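Side-chain contacts in WbbZ protein (Klebsiella pneumoniae subsp. pneumoniae NTUH-K2044, PDB 6X1L), which is of unestablished function but belongs to the polysaccharide pyruvyl transferase family and so probably transfers a pyruvyl group to a cell-surface polysaccharide: residues L9-D12 with L13-S17; L136-P140 with N141-F145; N127-F130 with D131-S135. All coordinates share one frame; numbering follows the deposited sequence.

Contact 1. Residues L9-D12 with L13-S17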
ATOM      1  N   LEU A   9     -28.146  12.800  -1.807  1.00 86.88           N
ATOM      2  CA  LEU A   9     -29.240  12.303  -2.636  1.00 77.28           C
ATOM      3  C   LEU A   9     -29.263  13.001  -3.989  1.00 63.78           C
ATOM      4  O   LEU A   9     -29.418  12.352  -5.030  1.00 62.36           O
ATOM      5  CB  LEU A   9     -30.575  12.491  -1.916  1.00 82.78           C
ATOM      6  CG  LEU A   9     -31.847  12.193  -2.715  1.00 79.55           C
ATOM      7  CD1 LEU A   9     -31.995  10.701  -2.990  1.00 75.35           C
ATOM      8  CD2 LEU A   9     -33.072  12.740  -1.997  1.00 82.65           C
ATOM      9  N   LYS A  10     -29.112  14.327  -3.990  1.00 68.13           N
ATOM     10  CA  LYS A  10     -29.035  15.067  -5.245  1.00 74.23           C
ATOM     11  C   LYS A  10     -27.937  14.514  -6.142  1.00 69.71           C
ATOM     12  O   LYS A  10     -28.126  14.372  -7.357  1.00 66.16           O
ATOM     13  CB  LYS A  10     -28.797  16.550  -4.959  1.00 79.88           C
ATOM     14  CG  LYS A  10     -28.466  17.370  -6.192  1.00 83.32           C
ATOM     15  CD  LYS A  10     -27.810  18.690  -5.825  1.00 88.23           C
ATOM     16  CE  LYS A  10     -28.764  19.601  -5.078  1.00 97.12           C
ATOM     17  NZ  LYS A  10     -28.104  20.882  -4.710  1.00101.58           N
ATOM     18  N   PHE A  11     -26.787  14.175  -5.552  1.00 65.38           N
ATOM     19  CA  PHE A  11     -25.650  13.692  -6.325  1.00 58.80           C
ATOM     20  C   PHE A  11     -25.963  12.370  -7.015  1.00 57.18           C
ATOM     21  O   PHE A  11     -25.649  12.193  -8.198  1.00 56.20           O
ATOM     22  CB  PHE A  11     -24.435  13.555  -5.406  1.00 58.88           C
ATOM     23  CG  PHE A  11     -23.141  13.338  -6.128  1.00 60.66           C
ATOM     24  CD1 PHE A  11     -22.615  14.323  -6.943  1.00 58.08           C
ATOM     25  CD2 PHE A  11     -22.433  12.158  -5.968  1.00 59.62           C
ATOM     26  CE1 PHE A  11     -21.415  14.133  -7.601  1.00 59.33           C
ATOM     27  CE2 PHE A  11     -21.232  11.958  -6.622  1.00 64.82           C
ATOM     28  CZ  PHE A  11     -20.719  12.948  -7.437  1.00 65.11           C
ATOM     29  N   ASP A  12     -26.580  11.429  -6.294  1.00 58.41           N
ATOM     30  CA  ASP A  12     -26.923  10.135  -6.879  1.00 56.73           C
ATOM     31  C   ASP A  12     -27.861  10.303  -8.071  1.00 57.28           C
ATOM     32  O   ASP A  12     -27.574   9.835  -9.179  1.00 58.50           O
ATOM     33  CB  ASP A  12     -27.563   9.233  -5.819  1.00 64.12           C
ATOM     34  CG  ASP A  12     -26.646   8.971  -4.632  1.00 74.16           C
ATOM     35  OD1 ASP A  12     -25.457   9.347  -4.690  1.00 71.75           O
ATOM     36  OD2 ASP A  12     -27.121   8.390  -3.633  1.00 76.94           O
ATOM     37  N   LEU A  13     -28.999  10.969  -7.854  1.00 59.17           N
ATOM     38  CA  LEU A  13     -29.982  11.137  -8.921  1.00 60.87           C
ATOM     39  C   LEU A  13     -29.382  11.855 -10.122  1.00 60.82           C
ATOM     40  O   LEU A  13     -29.666  11.506 -11.274  1.00 71.36           O
ATOM     41  CB  LEU A  13     -31.195  11.902  -8.391  1.00 64.00           C
ATOM     42  CG  LEU A  13     -31.965  11.224  -7.257  1.00 66.02           C
ATOM     43  CD1 LEU A  13     -32.967  12.178  -6.630  1.00 67.73           C
ATOM     44  CD2 LEU A  13     -32.662   9.972  -7.765  1.00 72.25           C
ATOM     45  N   LEU A  14     -28.532  12.849  -9.872  1.00 63.95           N
ATOM     46  CA  LEU A  14     -27.954  13.631 -10.959  1.00 59.95           C
ATOM     47  C   LEU A  14     -27.062  12.772 -11.849  1.00 61.94           C
ATOM     48  O   LEU A  14     -27.198  12.785 -13.078  1.00 59.13           O
ATOM     49  CB  LEU A  14     -27.174  14.807 -10.378  1.00 71.47           C
ATOM     50  CG  LEU A  14     -26.822  15.979 -11.284  1.00 74.32           C
ATOM     51  CD1 LEU A  14     -28.071  16.598 -11.902  1.00 68.94           C
ATOM     52  CD2 LEU A  14     -26.072  16.999 -10.463  1.00 75.91           C
ATOM     53  N   LEU A  15     -26.137  12.017 -11.254  1.00 56.32           N
ATOM     54  CA  LEU A  15     -25.270  11.188 -12.082  1.00 55.24           C
ATOM     55  C   LEU A  15     -26.051  10.070 -12.758  1.00 55.82           C
ATOM     56  O   LEU A  15     -25.751   9.714 -13.903  1.00 61.77           O
ATOM     57  CB  LEU A  15     -24.109  10.636 -11.252  1.00 55.50           C
ATOM     58  CG  LEU A  15     -22.919  11.601 -11.263  1.00 62.95           C
ATOM     59  CD1 LEU A  15     -21.937  11.285 -10.171  1.00 73.22           C
ATOM     60  CD2 LEU A  15     -22.215  11.575 -12.612  1.00 68.79           C
ATOM     61  N   LYS A  16     -27.059   9.516 -12.084  1.00 56.48           N
ATOM     62  CA  LYS A  16     -27.919   8.539 -12.741  1.00 57.97           C
ATOM     63  C   LYS A  16     -28.671   9.158 -13.913  1.00 67.60           C
ATOM     64  O   LYS A  16     -28.915   8.485 -14.923  1.00 61.67           O
ATOM     65  CB  LYS A  16     -28.897   7.932 -11.734  1.00 68.06           C
ATOM     66  CG  LYS A  16     -28.214   7.053 -10.694  1.00 67.01           C
ATOM     67  CD  LYS A  16     -29.146   6.000 -10.128  1.00 72.36           C
ATOM     68  CE  LYS A  16     -29.932   6.523  -8.941  1.00 77.94           C
ATOM     69  NZ  LYS A  16     -30.571   5.403  -8.195  1.00 93.16           N
ATOM     70  N   SER A  17     -29.030  10.440 -13.809  1.00 61.00           N
ATOM     71  CA  SER A  17     -29.700  11.115 -14.918  1.00 63.78           C
ATOM     72  C   SER A  17     -28.778  11.240 -16.126  1.00 63.73           C
ATOM     73  O   SER A  17     -29.195  10.989 -17.261  1.00 66.17           O
ATOM     74  CB  SER A  17     -30.191  12.490 -14.474  1.00 65.21           C
ATOM     75  OG  SER A  17     -30.801  13.178 -15.554  1.00 77.07           O
TER
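Leu13 lies one turn on from Leu9 in the amphipathic helix 6-21, and successive i to i+4 contacts tie residues 9-12 to 13-17 within this N-terminal helix. Its amide bonds to Leu9 O (N to O 3.2 Å) in an almost straight line, while its CD1 packs 4.0 Å from Leu9 CD1, the two leucines crossing at a slant on an exposed flank. Leu14 donates to Lys10 O at 151°, a more bent bond, and its CB lies 3.2 Å from that same Lys10 O. Leu15 N is held by Phe11 O, and both side chains run alongside each other into the core, toward Met102 of strand 98-104 and Phe45 of helix 33-48. Phe11 has CG anti to its nitrogen (chi1 -168°), which carries the ring along the helix to Leu15: the methyl CD1 of Leu15 makes a CH-pi contact over one ring face, 3.9 Å from the centroid and closest to Phe11 CZ at 3.4 Å. Lys16 N donates to Asp12 O, whose carboxylate turns instead to Arg48, OD2 forming a salt bridge with NH1 there. The CG of Lys16 also rests against the backbone oxygen of Asp12, 3.2 Å from Asp12 O.

Contact 2. Residues L136-P140 with N141-F145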
ATOM      1  N   LEU A 136     -17.559  32.834 -11.810  1.00 63.71           N
ATOM      2  CA  LEU A 136     -17.222  32.806 -13.229  1.00 65.86           C
ATOM      3  C   LEU A 136     -18.453  32.635 -14.106  1.00 72.12           C
ATOM      4  O   LEU A 136     -18.340  32.152 -15.241  1.00 79.07           O
ATOM      5  CB  LEU A 136     -16.197  31.701 -13.507  1.00 62.99           C
ATOM      6  CG  LEU A 136     -14.906  31.779 -12.703  1.00 67.54           C
ATOM      7  CD1 LEU A 136     -13.958  30.638 -13.054  1.00 69.85           C
ATOM      8  CD2 LEU A 136     -14.243  33.122 -12.930  1.00 71.14           C
ATOM      9  N   ASN A 137     -19.628  33.003 -13.588  1.00 71.66           N
ATOM     10  CA  ASN A 137     -20.914  32.959 -14.276  1.00 68.01           C
ATOM     11  C   ASN A 137     -21.431  31.541 -14.497  1.00 59.02           C
ATOM     12  O   ASN A 137     -22.325  31.333 -15.321  1.00 62.63           O
ATOM     13  CB  ASN A 137     -20.858  33.719 -15.605  1.00 73.08           C
ATOM     14  CG  ASN A 137     -22.007  34.687 -15.762  1.00 77.49           C
ATOM     15  OD1 ASN A 137     -22.677  35.043 -14.788  1.00 72.41           O
ATOM     16  ND2 ASN A 137     -22.237  35.130 -16.987  1.00 82.21           N
ATOM     17  N   TYR A 138     -20.900  30.556 -13.776  1.00 56.22           N
ATOM     18  CA  TYR A 138     -21.513  29.238 -13.774  1.00 55.78           C
ATOM     19  C   TYR A 138     -22.835  29.281 -13.017  1.00 60.55           C
ATOM     20  O   TYR A 138     -22.999  30.032 -12.053  1.00 65.56           O
ATOM     21  CB  TYR A 138     -20.573  28.202 -13.144  1.00 53.69           C
ATOM     22  CG  TYR A 138     -19.526  27.699 -14.098  1.00 53.21           C
ATOM     23  CD1 TYR A 138     -18.467  28.510 -14.487  1.00 62.79           C
ATOM     24  CD2 TYR A 138     -19.591  26.411 -14.610  1.00 59.70           C
ATOM     25  CE1 TYR A 138     -17.502  28.053 -15.362  1.00 58.85           C
ATOM     26  CE2 TYR A 138     -18.626  25.940 -15.484  1.00 55.96           C
ATOM     27  CZ  TYR A 138     -17.585  26.765 -15.856  1.00 58.57           C
ATOM     28  OH  TYR A 138     -16.628  26.301 -16.729  1.00 55.72           O
ATOM     29  N   GLU A 139     -23.783  28.453 -13.454  1.00 61.29           N
ATOM     30  CA  GLU A 139     -25.141  28.530 -12.933  1.00 69.40           C
ATOM     31  C   GLU A 139     -25.371  27.434 -11.908  1.00 61.08           C
ATOM     32  O   GLU A 139     -25.386  26.251 -12.280  1.00 67.99           O
ATOM     33  CB  GLU A 139     -26.157  28.417 -14.063  1.00 68.39           C
ATOM     34  CG  GLU A 139     -27.593  28.360 -13.590  1.00 79.90           C
ATOM     35  CD  GLU A 139     -28.563  28.828 -14.651  1.00 94.02           C
ATOM     36  OE1 GLU A 139     -28.099  29.288 -15.718  1.00 98.60           O
ATOM     37  OE2 GLU A 139     -29.787  28.741 -14.420  1.00101.47           O
ATOM     38  N   PRO A 140     -25.569  27.772 -10.632  1.00 66.58           N
ATOM     39  CA  PRO A 140     -25.776  26.733  -9.615  1.00 70.39           C
ATOM     40  C   PRO A 140     -26.949  25.833  -9.966  1.00 67.09           C
ATOM     41  O   PRO A 140     -27.978  26.289 -10.467  1.00 61.87           O
ATOM     42  CB  PRO A 140     -26.043  27.536  -8.336  1.00 71.36           C
ATOM     43  CG  PRO A 140     -25.384  28.850  -8.577  1.00 74.52           C
ATOM     44  CD  PRO A 140     -25.559  29.122 -10.045  1.00 74.35           C
ATOM     45  N   ASN A 141     -26.769  24.539  -9.708  1.00 70.74           N
ATOM     46  CA  ASN A 141     -27.732  23.472  -9.966  1.00 72.09           C
ATOM     47  C   ASN A 141     -27.948  23.203 -11.451  1.00 70.72           C
ATOM     48  O   ASN A 141     -28.886  22.476 -11.810  1.00 67.29           O
ATOM     49  CB  ASN A 141     -29.074  23.733  -9.274  1.00 73.86           C
ATOM     50  CG  ASN A 141     -29.009  23.473  -7.780  1.00 79.60           C
ATOM     51  OD1 ASN A 141     -28.194  22.673  -7.313  1.00 83.31           O
ATOM     52  ND2 ASN A 141     -29.864  24.146  -7.024  1.00 89.79           N
ATOM     53  N   LYS A 142     -27.089  23.735 -12.324  1.00 67.98           N
ATOM     54  CA  LYS A 142     -27.129  23.402 -13.743  1.00 61.10           C
ATOM     55  C   LYS A 142     -25.770  22.908 -14.228  1.00 62.62           C
ATOM     56  O   LYS A 142     -25.665  21.806 -14.779  1.00 66.95           O
ATOM     57  CB  LYS A 142     -27.588  24.605 -14.572  1.00 72.08           C
ATOM     58  CG  LYS A 142     -27.561  24.341 -16.069  1.00 79.77           C
ATOM     59  CD  LYS A 142     -28.348  25.379 -16.842  1.00 86.47           C
ATOM     60  CE  LYS A 142     -28.432  25.010 -18.316  1.00 89.30           C
ATOM     61  NZ  LYS A 142     -29.410  25.869 -19.042  1.00 98.30           N
ATOM     62  N   ASN A 143     -24.720  23.709 -14.038  1.00 60.44           N
ATOM     63  CA  ASN A 143     -23.376  23.288 -14.411  1.00 60.77           C
ATOM     64  C   ASN A 143     -22.358  23.516 -13.298  1.00 57.06           C
ATOM     65  O   ASN A 143     -21.157  23.346 -13.532  1.00 56.27           O
ATOM     66  CB  ASN A 143     -22.915  23.986 -15.698  1.00 58.26           C
ATOM     67  CG  ASN A 143     -22.993  25.493 -15.605  1.00 66.95           C
ATOM     68  OD1 ASN A 143     -23.448  26.041 -14.602  1.00 75.68           O
ATOM     69  ND2 ASN A 143     -22.540  26.174 -16.651  1.00 67.14           N
ATOM     70  N   VAL A 144     -22.795  23.902 -12.101  1.00 57.43           N
ATOM     71  CA  VAL A 144     -21.925  23.919 -10.929  1.00 58.80           C
ATOM     72  C   VAL A 144     -22.745  23.467  -9.726  1.00 60.45           C
ATOM     73  O   VAL A 144     -23.893  23.889  -9.553  1.00 56.45           O
ATOM     74  CB  VAL A 144     -21.277  25.298 -10.685  1.00 51.70           C
ATOM     75  CG1 VAL A 144     -22.327  26.383 -10.450  1.00 54.59           C
ATOM     76  CG2 VAL A 144     -20.294  25.225  -9.521  1.00 53.19           C
ATOM     77  N   PHE A 145     -22.165  22.574  -8.923  1.00 60.59           N
ATOM     78  CA  PHE A 145     -22.822  21.992  -7.763  1.00 62.71           C
ATOM     79  C   PHE A 145     -21.814  21.899  -6.626  1.00 58.37           C
ATOM     80  O   PHE A 145     -20.599  21.924  -6.843  1.00 58.81           O
ATOM     81  CB  PHE A 145     -23.379  20.586  -8.045  1.00 62.85           C
ATOM     82  CG  PHE A 145     -24.277  20.502  -9.244  1.00 64.83           C
ATOM     83  CD1 PHE A 145     -25.654  20.473  -9.091  1.00 62.18           C
ATOM     84  CD2 PHE A 145     -23.748  20.428 -10.524  1.00 60.04           C
ATOM     85  CE1 PHE A 145     -26.483  20.384 -10.189  1.00 62.55           C
ATOM     86  CE2 PHE A 145     -24.577  20.346 -11.627  1.00 59.48           C
ATOM     87  CZ  PHE A 145     -25.943  20.324 -11.459  1.00 62.47           C
TER
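The backbone makes a type II beta turn over Glu139-Lys142, with Pro140 and Asn141 at its corners: Glu139 O accepts Lys142 N at 3.0 Å and also Asn143 N at 3.2 Å, and a single beta bridge pairs Pro140 with Val144. The first donor is tilted 30° from the carbonyl plane, whereas the second lies in it. Pro140 CA makes a CA-H...O contact with Val144 O, which also accepts Asn141 N. Asn143 closes the turn with its side chain: CG sits between its own nitrogen and carbonyl carbon (chi1 55°), bringing OD1 back to Glu139 N at 2.7 Å, in the amide plane on a lone pair. The other end of this amide, ND2, lies 3.6 Å from Tyr138 CD2; ring and amide planes are 37° apart and the two side chains cross nearly at a right angle. Tyr138 OH reaches Phe113 O, fixing the far end of the ring. Val144 CG1 packs 3.7 Å from Tyr138 CB and also touches Pro140 N. On the exposed side, Glu139 CG meets Lys142 CB at 3.9 Å, but their charged ends stay apart, OE1 to NZ being 4.9 Å. This is the helix-to-strand half of the connection in a beta-alpha-beta crossover: a compact turn, braced by an asparagine side chain, between helix 127-135 and strand 144-146 at the edge of the six-stranded parallel sheet.

Contact 3. Residues N127-F130 with D131-S135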
ATOM      1  N   ASN A 127     -16.946  25.279  -0.015  1.00 52.34           N
ATOM      2  CA  ASN A 127     -17.627  26.535  -0.334  1.00 52.22           C
ATOM      3  C   ASN A 127     -16.739  27.513  -1.089  1.00 55.77           C
ATOM      4  O   ASN A 127     -17.252  28.378  -1.811  1.00 63.27           O
ATOM      5  CB  ASN A 127     -18.128  27.197   0.949  1.00 54.47           C
ATOM      6  CG  ASN A 127     -19.495  26.706   1.363  1.00 71.51           C
ATOM      7  OD1 ASN A 127     -20.411  26.624   0.547  1.00 74.66           O
ATOM      8  ND2 ASN A 127     -19.639  26.375   2.641  1.00 78.38           N
ATOM      9  N   ILE A 128     -15.421  27.428  -0.906  1.00 54.11           N
ATOM     10  CA  ILE A 128     -14.523  28.359  -1.581  1.00 57.25           C
ATOM     11  C   ILE A 128     -14.488  28.067  -3.073  1.00 57.31           C
ATOM     12  O   ILE A 128     -14.572  28.980  -3.904  1.00 56.26           O
ATOM     13  CB  ILE A 128     -13.118  28.299  -0.956  1.00 61.27           C
ATOM     14  CG1 ILE A 128     -13.178  28.699   0.518  1.00 63.48           C
ATOM     15  CG2 ILE A 128     -12.162  29.203  -1.724  1.00 61.60           C
ATOM     16  CD1 ILE A 128     -11.824  28.857   1.164  1.00 72.76           C
ATOM     17  N   THR A 129     -14.379  26.789  -3.438  1.00 50.53           N
ATOM     18  CA  THR A 129     -14.432  26.413  -4.847  1.00 48.75           C
ATOM     19  C   THR A 129     -15.801  26.717  -5.446  1.00 54.04           C
ATOM     20  O   THR A 129     -15.895  27.207  -6.577  1.00 52.42           O
ATOM     21  CB  THR A 129     -14.088  24.930  -5.003  1.00 50.55           C
ATOM     22  OG1 THR A 129     -12.728  24.718  -4.607  1.00 47.90           O
ATOM     23  CG2 THR A 129     -14.256  24.483  -6.447  1.00 52.24           C
ATOM     24  N   PHE A 130     -16.871  26.448  -4.693  1.00 50.39           N
ATOM     25  CA  PHE A 130     -18.217  26.678  -5.202  1.00 49.44           C
ATOM     26  C   PHE A 130     -18.447  28.153  -5.507  1.00 54.24           C
ATOM     27  O   PHE A 130     -18.960  28.505  -6.575  1.00 52.60           O
ATOM     28  CB  PHE A 130     -19.248  26.163  -4.196  1.00 52.27           C
ATOM     29  CG  PHE A 130     -20.669  26.303  -4.661  1.00 60.20           C
ATOM     30  CD1 PHE A 130     -21.131  25.575  -5.745  1.00 63.27           C
ATOM     31  CD2 PHE A 130     -21.544  27.156  -4.011  1.00 67.74           C
ATOM     32  CE1 PHE A 130     -22.437  25.701  -6.178  1.00 66.84           C
ATOM     33  CE2 PHE A 130     -22.855  27.287  -4.440  1.00 73.64           C
ATOM     34  CZ  PHE A 130     -23.301  26.557  -5.525  1.00 68.44           C
ATOM     35  N   ASP A 131     -18.067  29.035  -4.579  1.00 57.36           N
ATOM     36  CA  ASP A 131     -18.247  30.465  -4.812  1.00 59.27           C
ATOM     37  C   ASP A 131     -17.336  30.968  -5.922  1.00 57.31           C
ATOM     38  O   ASP A 131     -17.703  31.895  -6.650  1.00 57.76           O
ATOM     39  CB  ASP A 131     -17.997  31.250  -3.526  1.00 59.71           C
ATOM     40  CG  ASP A 131     -19.042  30.977  -2.468  1.00 64.57           C
ATOM     41  OD1 ASP A 131     -20.118  30.455  -2.822  1.00 69.62           O
ATOM     42  OD2 ASP A 131     -18.790  31.291  -1.286  1.00 71.82           O
ATOM     43  N   TYR A 132     -16.155  30.368  -6.074  1.00 52.19           N
ATOM     44  CA  TYR A 132     -15.262  30.765  -7.156  1.00 52.80           C
ATOM     45  C   TYR A 132     -15.861  30.421  -8.516  1.00 59.21           C
ATOM     46  O   TYR A 132     -15.991  31.294  -9.386  1.00 57.47           O
ATOM     47  CB  TYR A 132     -13.895  30.100  -6.968  1.00 56.70           C
ATOM     48  CG  TYR A 132     -12.999  30.170  -8.182  1.00 56.98           C
ATOM     49  CD1 TYR A 132     -12.796  31.368  -8.856  1.00 54.02           C
ATOM     50  CD2 TYR A 132     -12.339  29.038  -8.642  1.00 53.16           C
ATOM     51  CE1 TYR A 132     -11.978  31.430  -9.964  1.00 59.04           C
ATOM     52  CE2 TYR A 132     -11.517  29.091  -9.743  1.00 53.08           C
ATOM     53  CZ  TYR A 132     -11.337  30.288 -10.401  1.00 56.60           C
ATOM     54  OH  TYR A 132     -10.517  30.339 -11.502  1.00 58.61           O
ATOM     55  N   ILE A 133     -16.250  29.159  -8.713  1.00 53.48           N
ATOM     56  CA  ILE A 133     -16.784  28.739 -10.007  1.00 58.20           C
ATOM     57  C   ILE A 133     -18.056  29.507 -10.341  1.00 59.96           C
ATOM     58  O   ILE A 133     -18.235  29.975 -11.472  1.00 58.49           O
ATOM     59  CB  ILE A 133     -17.028  27.219 -10.029  1.00 60.80           C
ATOM     60  CG1 ILE A 133     -15.724  26.460  -9.769  1.00 58.38           C
ATOM     61  CG2 ILE A 133     -17.630  26.805 -11.364  1.00 60.02           C
ATOM     62  CD1 ILE A 133     -14.639  26.749 -10.784  1.00 59.29           C
ATOM     63  N   LYS A 134     -18.962  29.645  -9.371  1.00 56.10           N
ATOM     64  CA  LYS A 134     -20.186  30.389  -9.636  1.00 54.86           C
ATOM     65  C   LYS A 134     -19.909  31.864  -9.899  1.00 59.54           C
ATOM     66  O   LYS A 134     -20.715  32.520 -10.566  1.00 58.65           O
ATOM     67  CB  LYS A 134     -21.176  30.231  -8.478  1.00 62.46           C
ATOM     68  CG  LYS A 134     -20.990  31.214  -7.331  1.00 70.65           C
ATOM     69  CD  LYS A 134     -22.044  30.996  -6.251  1.00 78.88           C
ATOM     70  CE  LYS A 134     -21.953  32.058  -5.164  1.00 90.16           C
ATOM     71  NZ  LYS A 134     -23.002  31.886  -4.117  1.00 96.12           N
ATOM     72  N   SER A 135     -18.785  32.395  -9.409  1.00 58.54           N
ATOM     73  CA  SER A 135     -18.434  33.774  -9.726  1.00 68.06           C
ATOM     74  C   SER A 135     -18.005  33.923 -11.177  1.00 69.54           C
ATOM     75  O   SER A 135     -18.086  35.025 -11.726  1.00 65.17           O
ATOM     76  CB  SER A 135     -17.330  34.277  -8.792  1.00 61.15           C
ATOM     77  OG  SER A 135     -16.050  33.816  -9.184  1.00 56.71           O
TER
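Thr129 and Ile133 stand one turn apart on helix 127-135, the helix of the beta-alpha-beta crossover joining strands 120-124 and 144-146. Four i to i+4 backbone bonds run through it, from Asn127 O to Asp131 N, Ile128 O to Tyr132 N, Thr129 O to Ile133 N and Phe130 O to Lys134 N. The third is the straightest, at 176°; in the first, the amide approaches Asn127 O from above the carbonyl plane. Apolar packing follows the sheet-facing side. Thr129 CG2 and Ile133 CG1 lie alongside each other at 4.1 Å, pointing the same way, while Thr129 OG1 bonds to Glu126, Arg107 and Ile106. The Phe130 ring extends to Val144 and Ile146 of the edge strand, its CE2 4.2 Å from Lys134 CD on the other flank. Tyr132 projects from a different side, and its OH is taken by Gly108 O. Charged groups meet on the exposed surface. Lys134 swings CG back over its own backbone (chi1 86°) and then runs extended, back along the helix past Phe130 O, so that NZ forms a salt bridge with Asp131 OD1 at 3.5 Å. The carboxylate of Asp131 is turned 49° from the plane of the Phe130 ring, with OD1 3.8 Å from Phe130 CD2.

Contacts 3 and 2 follow each other in one crossover, their centres about 9 Å apart: helix 127-135 leads through the turn into strand 144-146. They meet where Val144 CG2 packs 3.6 Å from Ile133 CG2, and where Tyr138 CD1 lies 3.4 Å from Ile133 O. Contact 1 approaches contact 2 with its centre about 16 Å away, joined by Lys10 NZ to Asn141 OD1 at 3.2 Å, a probable hydrogen bond, and by Leu14 CD2 against Phe145 CE1. Contacts 1 and 3 do not touch, their nearest atoms being about 7 Å apart. Contact 2 thus links the two helices at the sheet edge.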